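Local coordinates for putative phosphosugar isomerase (Silicibacter pomeroyi DSS-3, PDB 3FJ1), which is of unproven function but, as a SIS-domain protein resembling the isomerase half of glucosamine-6-phosphate synthase, probably binds a phosphosugar, at residues 43-57 / 90-104. Residues are numbered along the deposited sequence; the frame is centred on the assembly and turned at random.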
ATOM      1  N   PRO A  43      16.797  18.993   0.489  1.00 14.18           N
ATOM      2  CA  PRO A  43      15.465  18.782  -0.126  1.00 14.30           C
ATOM      3  C   PRO A  43      14.332  18.831   0.920  1.00 14.75           C
ATOM      4  O   PRO A  43      14.557  18.586   2.103  1.00 15.70           O
ATOM      5  CB  PRO A  43      15.571  17.379  -0.741  1.00 14.54           C
ATOM      6  CG  PRO A  43      16.680  16.703   0.036  1.00 14.31           C
ATOM      7  CD  PRO A  43      17.644  17.793   0.403  1.00 14.00           C
ATOM      8  N   SER A  44      13.139  19.180   0.469  1.00 14.31           N
ATOM      9  CA  SER A  44      11.988  19.354   1.337  1.00 14.74           C
ATOM     10  C   SER A  44      10.990  18.213   1.261  1.00 13.40           C
ATOM     11  O   SER A  44       9.987  18.237   1.938  1.00 13.80           O
ATOM     12  CB  SER A  44      11.272  20.651   1.006  1.00 15.64           C
ATOM     13  OG  SER A  44      10.964  20.731  -0.370  1.00 17.22           O
ATOM     14  N   PHE A  45      11.285  17.216   0.454  1.00 11.83           N
ATOM     15  CA  PHE A  45      10.446  16.021   0.457  0.50 11.54           C
ATOM     16  C   PHE A  45      11.151  14.889  -0.266  1.00 11.24           C
ATOM     17  O   PHE A  45      12.219  15.054  -0.873  1.00 10.64           O
ATOM     18  CB  PHE A  45       9.004  16.234  -0.053  0.50 11.14           C
ATOM     19  CG  PHE A  45       8.893  16.436  -1.531  0.50 11.05           C
ATOM     20  CD1 PHE A  45       9.105  17.677  -2.088  0.50 10.97           C
ATOM     21  CD2 PHE A  45       8.549  15.381  -2.361  0.50 10.93           C
ATOM     22  CE1 PHE A  45       8.986  17.880  -3.476  0.50 11.07           C
ATOM     23  CE2 PHE A  45       8.423  15.567  -3.731  0.50 11.26           C
ATOM     24  CZ  PHE A  45       8.645  16.819  -4.290  0.50 11.05           C
ATOM     25  N   VAL A  46      10.588  13.705  -0.045  1.00 10.90           N
ATOM     26  CA  VAL A  46      11.172  12.464  -0.541  1.00 10.20           C
ATOM     27  C   VAL A  46      10.157  11.695  -1.386  1.00 10.47           C
ATOM     28  O   VAL A  46       8.981  11.623  -1.022  1.00 10.59           O
ATOM     29  CB  VAL A  46      11.626  11.558   0.617  1.00 10.39           C
ATOM     30  CG1 VAL A  46      12.297  10.293   0.072  1.00  9.50           C
ATOM     31  CG2 VAL A  46      12.580  12.319   1.578  1.00 10.78           C
ATOM     32  N   ALA A  47      10.618  11.086  -2.479  1.00 10.02           N
ATOM     33  CA  ALA A  47       9.796  10.190  -3.283  1.00  9.87           C
ATOM     34  C   ALA A  47      10.486   8.842  -3.295  1.00 10.50           C
ATOM     35  O   ALA A  47      11.709   8.792  -3.312  1.00 12.75           O
ATOM     36  CB  ALA A  47       9.619  10.695  -4.708  1.00  9.26           C
ATOM     37  N   THR A  48       9.734   7.753  -3.196  1.00  8.88           N
ATOM     38  CA  THR A  48      10.329   6.424  -3.267  1.00  8.71           C
ATOM     39  C   THR A  48       9.831   5.713  -4.533  1.00  7.80           C
ATOM     40  O   THR A  48       8.716   5.954  -5.009  1.00  8.01           O
ATOM     41  CB  THR A  48      10.071   5.533  -2.033  1.00  8.40           C
ATOM     42  OG1 THR A  48       8.659   5.332  -1.885  1.00  9.13           O
ATOM     43  CG2 THR A  48      10.690   6.158  -0.724  1.00  8.59           C
ATOM     44  N   VAL A  49      10.695   4.854  -5.065  1.00  9.10           N
ATOM     45  CA  VAL A  49      10.445   4.077  -6.272  1.00  8.78           C
ATOM     46  C   VAL A  49      10.918   2.632  -6.008  1.00  8.84           C
ATOM     47  O   VAL A  49      12.109   2.378  -5.784  1.00  8.23           O
ATOM     48  CB  VAL A  49      11.184   4.624  -7.521  1.00  8.97           C
ATOM     49  CG1 VAL A  49      10.826   3.812  -8.781  1.00  7.31           C
ATOM     50  CG2 VAL A  49      10.862   6.113  -7.708  1.00  8.72           C
ATOM     51  N   ALA A  50       9.988   1.689  -6.056  1.00  8.44           N
ATOM     52  CA  ALA A  50      10.298   0.311  -5.742  1.00  8.59           C
ATOM     53  C   ALA A  50       9.101  -0.614  -6.045  1.00  9.63           C
ATOM     54  O   ALA A  50       7.952  -0.160  -6.208  1.00  9.30           O
ATOM     55  CB  ALA A  50      10.684   0.177  -4.230  1.00  8.64           C
ATOM     56  N   ARG A  51       9.382  -1.912  -6.064  1.00 10.80           N
ATOM     57  CA  ARG A  51       8.343  -2.942  -6.195  1.00 11.65           C
ATOM     58  C   ARG A  51       8.701  -4.138  -5.322  1.00 10.92           C
ATOM     59  O   ARG A  51       9.837  -4.273  -4.894  1.00  9.35           O
ATOM     60  CB  ARG A  51       8.209  -3.399  -7.646  1.00 14.05           C
ATOM     61  CG  ARG A  51       9.504  -3.836  -8.247  1.00 16.20           C
ATOM     62  CD  ARG A  51       9.372  -4.064  -9.718  1.00 18.89           C
ATOM     63  NE  ARG A  51       8.728  -5.328 -10.022  1.00 20.07           N
ATOM     64  CZ  ARG A  51       9.357  -6.504 -10.021  1.00 22.20           C
ATOM     65  NH1 ARG A  51      10.657  -6.581  -9.744  1.00 23.16           N
ATOM     66  NH2 ARG A  51       8.702  -7.625 -10.336  1.00 22.39           N
ATOM     67  N   GLY A  52       7.714  -4.992  -5.066  1.00 10.51           N
ATOM     68  CA  GLY A  52       7.946  -6.194  -4.266  1.00 10.02           C
ATOM     69  C   GLY A  52       8.475  -5.925  -2.874  1.00  9.60           C
ATOM     70  O   GLY A  52       8.051  -4.994  -2.194  1.00  9.41           O
ATOM     71  N   SER A  53       9.400  -6.766  -2.434  1.00  9.65           N
ATOM     72  CA  SER A  53       9.977  -6.635  -1.112  1.00  9.26           C
ATOM     73  C   SER A  53      10.686  -5.288  -0.939  1.00  8.62           C
ATOM     74  O   SER A  53      10.694  -4.731   0.166  1.00  8.51           O
ATOM     75  CB  SER A  53      10.940  -7.799  -0.863  1.00  9.35           C
ATOM     76  OG  SER A  53      11.496  -7.757   0.430  1.00  9.07           O
ATOM     77  N   SER A  54      11.293  -4.777  -2.013  1.00  8.66           N
ATOM     78  CA  SER A  54      11.928  -3.449  -1.992  1.00  9.44           C
ATOM     79  C   SER A  54      10.953  -2.354  -1.604  1.00  8.56           C
ATOM     80  O   SER A  54      11.347  -1.381  -0.981  1.00  9.92           O
ATOM     81  CB  SER A  54      12.632  -3.105  -3.302  1.00  9.38           C
ATOM     82  OG  SER A  54      13.755  -3.940  -3.520  1.00  8.69           O
ATOM     83  N   ASP A  55       9.678  -2.500  -1.924  1.00  8.51           N
ATOM     84  CA  ASP A  55       8.706  -1.487  -1.506  1.00  9.05           C
ATOM     85  C   ASP A  55       8.406  -1.526   0.008  1.00  8.38           C
ATOM     86  O   ASP A  55       8.049  -0.523   0.584  1.00  7.67           O
ATOM     87  CB  ASP A  55       7.434  -1.583  -2.338  1.00  9.62           C
ATOM     88  CG  ASP A  55       6.745  -0.243  -2.515  1.00 10.96           C
ATOM     89  OD1 ASP A  55       7.341   0.827  -2.242  1.00 11.52           O
ATOM     90  OD2 ASP A  55       5.587  -0.274  -2.958  1.00 12.43           O
ATOM     91  N   HIS A  56       8.567  -2.694   0.642  1.00  8.52           N
ATOM     92  CA  HIS A  56       8.425  -2.816   2.102  1.00  8.41           C
ATOM     93  C   HIS A  56       9.618  -2.114   2.762  1.00  7.83           C
ATOM     94  O   HIS A  56       9.481  -1.479   3.812  1.00  8.90           O
ATOM     95  CB  HIS A  56       8.277  -4.266   2.536  1.00  8.27           C
ATOM     96  CG  HIS A  56       7.100  -4.951   1.899  1.00  9.15           C
ATOM     97  ND1 HIS A  56       5.886  -4.314   1.722  1.00  8.99           N
ATOM     98  CD2 HIS A  56       6.935  -6.213   1.434  1.00  9.34           C
ATOM     99  CE1 HIS A  56       5.046  -5.142   1.126  1.00 10.19           C
ATOM    100  NE2 HIS A  56       5.638  -6.317   0.988  1.00  9.39           N
ATOM    101  N   VAL A  57      10.784  -2.186   2.115  1.00  8.63           N
ATOM    102  CA  VAL A  57      11.931  -1.419   2.551  1.00  7.50           C
ATOM    103  C   VAL A  57      11.585   0.061   2.502  1.00  8.29           C
ATOM    104  O   VAL A  57      11.869   0.823   3.418  1.00  7.94           O
ATOM    105  CB  VAL A  57      13.174  -1.708   1.724  1.00  8.25           C
ATOM    106  CG1 VAL A  57      14.314  -0.755   2.199  1.00  7.67           C
ATOM    107  CG2 VAL A  57      13.560  -3.203   1.850  1.00  6.70           C
ATOM    108  N   LEU A  90       9.268  17.775  -9.222  1.00 14.39           N
ATOM    109  CA  LEU A  90      10.145  17.122  -8.253  1.00 13.85           C
ATOM    110  C   LEU A  90      11.422  17.905  -7.880  1.00 14.38           C
ATOM    111  O   LEU A  90      12.352  17.340  -7.288  1.00 11.89           O
ATOM    112  CB  LEU A  90      10.485  15.705  -8.725  1.00 13.70           C
ATOM    113  CG  LEU A  90       9.295  14.741  -8.813  1.00 13.66           C
ATOM    114  CD1 LEU A  90       9.711  13.397  -9.447  1.00 13.31           C
ATOM    115  CD2 LEU A  90       8.719  14.516  -7.445  1.00 13.63           C
ATOM    116  N   ASP A  91      11.450  19.206  -8.197  1.00 15.85           N
ATOM    117  CA  ASP A  91      12.553  20.059  -7.789  1.00 17.43           C
ATOM    118  C   ASP A  91      12.534  20.008  -6.246  1.00 17.65           C
ATOM    119  O   ASP A  91      11.478  19.909  -5.640  1.00 16.74           O
ATOM    120  CB  ASP A  91      12.331  21.513  -8.271  1.00 19.41           C
ATOM    121  CG  ASP A  91      12.325  21.658  -9.804  1.00 21.35           C
ATOM    122  OD1 ASP A  91      13.093  20.991 -10.541  1.00 22.57           O
ATOM    123  OD2 ASP A  91      11.541  22.500 -10.296  1.00 24.12           O
ATOM    124  N   ARG A  92      13.677  20.081  -5.594  1.00 17.57           N
ATOM    125  CA  ARG A  92      13.679  20.032  -4.116  0.50 17.91           C
ATOM    126  C   ARG A  92      13.342  18.660  -3.521  1.00 16.71           C
ATOM    127  O   ARG A  92      13.148  18.549  -2.305  1.00 16.57           O
ATOM    128  CB  ARG A  92      12.699  21.052  -3.487  0.50 18.85           C
ATOM    129  CG  ARG A  92      12.812  22.493  -3.961  0.50 19.71           C
ATOM    130  CD  ARG A  92      14.106  23.150  -3.535  0.50 20.29           C
ATOM    131  NE  ARG A  92      14.192  24.530  -4.026  0.50 20.79           N
ATOM    132  CZ  ARG A  92      15.289  25.280  -4.003  0.50 20.82           C
ATOM    133  NH1 ARG A  92      16.434  24.809  -3.510  0.50 21.01           N
ATOM    134  NH2 ARG A  92      15.244  26.515  -4.490  0.50 21.19           N
ATOM    135  N   ALA A  93      13.252  17.619  -4.351  1.00 14.76           N
ATOM    136  CA  ALA A  93      12.951  16.285  -3.843  1.00 13.38           C
ATOM    137  C   ALA A  93      14.180  15.378  -3.895  1.00 11.37           C
ATOM    138  O   ALA A  93      15.024  15.517  -4.795  1.00 10.71           O
ATOM    139  CB  ALA A  93      11.841  15.650  -4.687  1.00 12.80           C
ATOM    140  N   LEU A  94      14.268  14.488  -2.915  1.00 10.52           N
ATOM    141  CA  LEU A  94      15.160  13.318  -2.960  1.00  9.88           C
ATOM    142  C   LEU A  94      14.284  12.222  -3.565  1.00  9.96           C
ATOM    143  O   LEU A  94      13.155  11.993  -3.086  1.00 11.16           O
ATOM    144  CB  LEU A  94      15.542  12.844  -1.561  1.00  9.65           C
ATOM    145  CG  LEU A  94      16.140  11.427  -1.377  1.00  9.51           C
ATOM    146  CD1 LEU A  94      17.446  11.236  -2.181  1.00  9.45           C
ATOM    147  CD2 LEU A  94      16.455  11.082   0.086  1.00 10.04           C
ATOM    148  N   CYS A  95      14.756  11.544  -4.595  1.00 10.01           N
ATOM    149  CA  CYS A  95      14.072  10.345  -5.070  1.00 10.37           C
ATOM    150  C   CYS A  95      14.916   9.121  -4.679  1.00 10.25           C
ATOM    151  O   CYS A  95      16.050   8.968  -5.134  1.00 11.14           O
ATOM    152  CB  CYS A  95      13.839  10.372  -6.566  1.00 11.62           C
ATOM    153  SG  CYS A  95      13.033   8.846  -7.162  1.00 12.21           S
ATOM    154  N   LEU A  96      14.352   8.249  -3.841  1.00  9.38           N
ATOM    155  CA  LEU A  96      15.052   7.087  -3.367  1.00 10.10           C
ATOM    156  C   LEU A  96      14.514   5.843  -4.093  1.00  9.13           C
ATOM    157  O   LEU A  96      13.348   5.510  -3.921  1.00  9.30           O
ATOM    158  CB  LEU A  96      14.853   6.985  -1.866  1.00 11.40           C
ATOM    159  CG  LEU A  96      15.696   5.974  -1.155  1.00 13.18           C
ATOM    160  CD1 LEU A  96      17.199   6.288  -1.267  1.00 13.07           C
ATOM    161  CD2 LEU A  96      15.237   5.937   0.301  1.00 14.41           C
ATOM    162  N   ALA A  97      15.355   5.214  -4.907  1.00  9.01           N
ATOM    163  CA  ALA A  97      14.963   4.015  -5.652  1.00  8.74           C
ATOM    164  C   ALA A  97      15.596   2.793  -4.972  1.00  8.90           C
ATOM    165  O   ALA A  97      16.786   2.802  -4.666  1.00 10.39           O
ATOM    166  CB  ALA A  97      15.395   4.111  -7.095  1.00  7.99           C
ATOM    167  N   VAL A  98      14.819   1.748  -4.717  1.00  9.62           N
ATOM    168  CA  VAL A  98      15.379   0.556  -4.053  1.00  8.63           C
ATOM    169  C   VAL A  98      15.104  -0.676  -4.923  1.00  9.43           C
ATOM    170  O   VAL A  98      13.960  -0.941  -5.243  1.00  8.38           O
ATOM    171  CB  VAL A  98      14.769   0.388  -2.672  1.00  9.02           C
ATOM    172  CG1 VAL A  98      15.376  -0.824  -1.970  1.00  9.78           C
ATOM    173  CG2 VAL A  98      14.934   1.689  -1.833  1.00  9.02           C
ATOM    174  N   SER A  99      16.148  -1.413  -5.313  1.00 10.35           N
ATOM    175  CA  SER A  99      15.968  -2.578  -6.167  1.00 11.70           C
ATOM    176  C   SER A  99      17.164  -3.492  -6.064  1.00 13.27           C
ATOM    177  O   SER A  99      18.271  -3.020  -6.293  1.00 14.29           O
ATOM    178  CB  SER A  99      15.858  -2.133  -7.624  1.00 11.99           C
ATOM    179  OG  SER A  99      15.886  -3.239  -8.506  1.00 11.36           O
ATOM    180  N   GLN A 100      16.942  -4.774  -5.761  1.00 14.29           N
ATOM    181  CA  GLN A 100      17.997  -5.804  -5.675  0.50 14.78           C
ATOM    182  C   GLN A 100      18.952  -5.730  -6.905  1.00 14.65           C
ATOM    183  O   GLN A 100      20.154  -5.430  -6.797  1.00 16.05           O
ATOM    184  CB  GLN A 100      17.288  -7.195  -5.546  0.50 14.90           C
ATOM    185  CG  GLN A 100      18.109  -8.483  -5.190  0.50 14.64           C
ATOM    186  CD  GLN A 100      17.205  -9.741  -4.910  0.50 14.53           C
ATOM    187  OE1 GLN A 100      17.604 -10.692  -4.222  0.50 14.13           O
ATOM    188  NE2 GLN A 100      15.988  -9.726  -5.454  0.50 14.86           N
ATOM    189  N   SER A 101      18.400  -6.027  -8.081  1.00 14.93           N
ATOM    190  CA  SER A 101      19.184  -6.113  -9.322  1.00 15.21           C
ATOM    191  C   SER A 101      19.294  -4.812 -10.102  1.00 14.65           C
ATOM    192  O   SER A 101      20.205  -4.664 -10.903  1.00 14.02           O
ATOM    193  CB  SER A 101      18.581  -7.169 -10.275  1.00 16.19           C
ATOM    194  OG  SER A 101      17.451  -6.638 -10.980  1.00 18.25           O
ATOM    195  N   GLY A 102      18.371  -3.870  -9.894  1.00 13.81           N
ATOM    196  CA  GLY A 102      18.395  -2.625 -10.660  1.00 13.87           C
ATOM    197  C   GLY A 102      18.089  -2.784 -12.143  1.00 14.09           C
ATOM    198  O   GLY A 102      18.440  -1.927 -12.934  1.00 13.13           O
ATOM    199  N   LYS A 103      17.409  -3.864 -12.512  1.00 14.71           N
ATOM    200  CA  LYS A 103      17.057  -4.119 -13.904  1.00 15.91           C
ATOM    201  C   LYS A 103      15.624  -3.734 -14.278  1.00 15.57           C
ATOM    202  O   LYS A 103      15.371  -3.399 -15.428  1.00 16.22           O
ATOM    203  CB  LYS A 103      17.294  -5.604 -14.256  1.00 16.96           C
ATOM    204  CG  LYS A 103      18.758  -6.033 -14.224  1.00 18.04           C
ATOM    205  CD  LYS A 103      18.871  -7.538 -14.337  1.00 18.68           C
ATOM    206  CE  LYS A 103      20.328  -7.993 -14.412  1.00 19.69           C
ATOM    207  N   SER A 104      14.687  -3.772 -13.342  1.00 15.63           N
ATOM    208  CA  SER A 104      13.275  -3.498 -13.681  1.00 16.03           C
ATOM    209  C   SER A 104      13.041  -2.254 -14.536  1.00 15.85           C
ATOM    210  O   SER A 104      13.250  -1.139 -14.057  1.00 15.05           O
ATOM    211  CB  SER A 104      12.423  -3.352 -12.413  1.00 16.43           C
ATOM    212  OG  SER A 104      11.085  -2.937 -12.761  1.00 17.24           O
TER
HETATM  213  O   HOH W   1      12.167  -2.430  -6.589  1.00  9.33           O
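Strands 45-49 and 93-99 run side by side in parallel, their axes 4.6 Å apart and 22° from aligned, with Val46 opposite Leu94 and Thr48 opposite Leu96. Six backbone hydrogen bonds join the segments, from Ser44 N to Arg92 O at one end to Val98 N to Val49 O at the other; the shortest, Leu96 N to Ala47 O at 2.7 Å, is nearly straight. On the face bearing Phe45, Ala47 and Val49, the Phe45 ring folds over the neighbouring strand because CG sits between the backbone N and the carbonyl carbon (chi1 73°). Ala93 CB, a methyl small enough to fit against the ring, lies over one face, 3.7 Å from the centroid, in a CH-pi contact. Leu90 CD2 meets the ring edge, 3.9 Å from Phe45 CE2, and Pro72 of the second subunit packs on both residues. Cys95 SG, anti to its N (chi1 178°), touches Val49 CG2 at 3.5 Å; from helix 105-116, Ala114 packs on Cys95, Met110 and Thr111 on Val49. The opposite face carries polar Thr48 beside Val46, Leu94 and Leu96, branched apolar residues suited to a buried sheet; Trp170 packs on Leu94. Where the strands part, water 1 accepts from Arg51 N (2.9 Å) and donates to Val98 O (2.7 Å), continuing the link between the two segments. Compact Ser54, on helix 53-69, brings CB within 3.2 Å of Val98 O. Arg51 CD lies alongside Ser104 OG, and NE makes a salt bridge to Glu242 OE1 of the second subunit. Apolar packing thus holds 93-99 mid-sheet with 45-49 beside it, while polar groups gather at the strands' C-terminal ends: the serine-rich loop 99-104, with its ST motif (Gly102 N to Ser99 OG) and N-cap Ser104, probably binds phosphosugar, as in related SIS domains.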